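Local coordinates for protein sorbitol dehydrogenase (Gluconobacter oxydans, PDB 5ITG) that probably oxidises D-sorbitol to L-sorbose, using NADP as the hydride acceptor, at residues 301-304 with 305-309. Residues are numbered along the deposited sequence; the frame is centred on the assembly and turned at random.
Sequences GHVM and LCFPG
One face of the Phe-307 ring lies over Val-303, whose CB sits 3.9 Å from the ring centroid and 22° off the normal, a CH-pi contact displaced toward the CE2–CZ rim. The neighbouring methyl CG1 touches the ring at CZ, 3.8 Å away, on the side next to CE1. With CG anti to its own carbonyl carbon (chi1 -70°), Phe-307 swings its ring back along the helix, side by side with Val-303. The His-302 ring meets Cys-306 SG only obliquely, 5.3 Å from its centroid, while Phe-361 stacks on it. Beneath these pairs run i-to-i+4 bonds, the straightest of those joining the two segments from Phe-307 N to Val-303 O (2.9 Å, 167°). One bond is missing at Pro-308, whose CD stands 3.1 Å from Met-304 O in place of an N-H; helix 288-312 kinks there, and the series resumes with Gly-309 N to Leu-305 O. Replacing the Phe-307 ring with an alanine side chain is likely to open a gap over Val-303 and leave Tyr-409 without its ring partner. Phe-307 and Val-303 both touch helix 377-394, Leu-305 and Cys-306 helix 317-320. Within the helical C-terminal domain, Val-303 and Phe-307 thus pack through apolar carbons, while the hydrogen bonds joining the segments are all backbone to backbone.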
loop_
_atom_site.group_PDB
_atom_site.type_symbol
_atom_site.label_atom_id
_atom_site.label_comp_id
_atom_site.label_asym_id
_atom_site.label_seq_id
_atom_site.Cartn_x
_atom_site.Cartn_y
_atom_site.Cartn_z
ATOM N N GLY A 301 -6.814 6.027 -12.452
ATOM C CA GLY A 301 -6.429 7.364 -12.889
ATOM C C GLY A 301 -4.942 7.456 -13.166
ATOM O O GLY A 301 -4.508 8.166 -14.074
ATOM N N HIS A 302 -4.154 6.736 -12.375
ATOM C CA HIS A 302 -2.709 6.741 -12.542
ATOM C C HIS A 302 -2.334 6.265 -13.948
ATOM O O HIS A 302 -1.525 6.900 -14.619
ATOM C CB HIS A 302 -2.056 5.849 -11.477
ATOM C CG HIS A 302 -0.897 6.494 -10.782
ATOM N ND1 HIS A 302 -0.423 6.057 -9.565
ATOM C CD2 HIS A 302 -0.132 7.559 -11.124
ATOM C CE1 HIS A 302 0.582 6.826 -9.184
ATOM N NE2 HIS A 302 0.779 7.746 -10.112
ATOM N N VAL A 303 -2.931 5.170 -14.414
ATOM C CA VAL A 303 -2.594 4.696 -15.752
ATOM C C VAL A 303 -3.266 5.492 -16.862
ATOM O O VAL A 303 -2.717 5.594 -17.959
ATOM C CB VAL A 303 -2.889 3.193 -15.944
ATOM C CG1 VAL A 303 -1.887 2.373 -15.134
ATOM C CG2 VAL A 303 -4.310 2.865 -15.539
HETATM N N MSE A 304 -4.441 6.059 -16.594
HETATM C CA MSE A 304 -5.115 6.864 -17.617
HETATM C C MSE A 304 -4.258 8.097 -17.894
HETATM O O MSE A 304 -4.304 8.687 -18.980
HETATM C CB MSE A 304 -6.510 7.292 -17.152
HETATM C CG MSE A 304 -7.223 8.233 -18.111
HETATM SE SE MSE A 304 -7.479 7.527 -19.914
HETATM C CE MSE A 304 -9.026 6.399 -19.580
ATOM N N LEU A 305 -3.467 8.479 -16.900
ATOM C CA LEU A 305 -2.573 9.619 -17.040
ATOM C C LEU A 305 -1.255 9.197 -17.696
ATOM O O LEU A 305 -0.788 9.815 -18.659
ATOM C CB LEU A 305 -2.255 10.215 -15.665
ATOM C CG LEU A 305 -1.237 11.365 -15.658
ATOM C CD1 LEU A 305 -1.875 12.619 -16.261
ATOM C CD2 LEU A 305 -0.779 11.649 -14.239
ATOM N N CYS A 306 -0.662 8.126 -17.178
ATOM C CA CYS A 306 0.641 7.692 -17.668
ATOM C C CYS A 306 0.740 7.019 -19.022
ATOM O O CYS A 306 1.764 7.160 -19.681
ATOM C CB CYS A 306 1.334 6.839 -16.601
ATOM S SG CYS A 306 1.771 7.792 -15.108
ATOM N N PHE A 307 -0.290 6.301 -19.462
ATOM C CA PHE A 307 -0.197 5.670 -20.770
ATOM C C PHE A 307 -0.057 6.746 -21.860
ATOM O O PHE A 307 0.856 6.679 -22.693
ATOM C CB PHE A 307 -1.411 4.762 -21.048
ATOM C CG PHE A 307 -1.457 3.505 -20.198
ATOM C CD1 PHE A 307 -0.291 2.939 -19.685
ATOM C CD2 PHE A 307 -2.666 2.848 -19.972
ATOM C CE1 PHE A 307 -0.324 1.744 -18.962
ATOM C CE2 PHE A 307 -2.708 1.641 -19.245
ATOM C CZ PHE A 307 -1.537 1.094 -18.743
ATOM N N PRO A 308 -0.953 7.749 -21.883
ATOM C CA PRO A 308 -0.775 8.758 -22.931
ATOM C C PRO A 308 0.407 9.688 -22.629
ATOM O O PRO A 308 1.023 10.246 -23.546
ATOM C CB PRO A 308 -2.126 9.480 -22.957
ATOM C CG PRO A 308 -2.637 9.320 -21.562
ATOM C CD PRO A 308 -2.260 7.904 -21.217
ATOM N N GLY A 309 0.728 9.842 -21.346
ATOM C CA GLY A 309 1.846 10.687 -20.957
ATOM C C GLY A 309 3.181 10.178 -21.498
ATOM O O GLY A 309 4.065 10.968 -21.853
#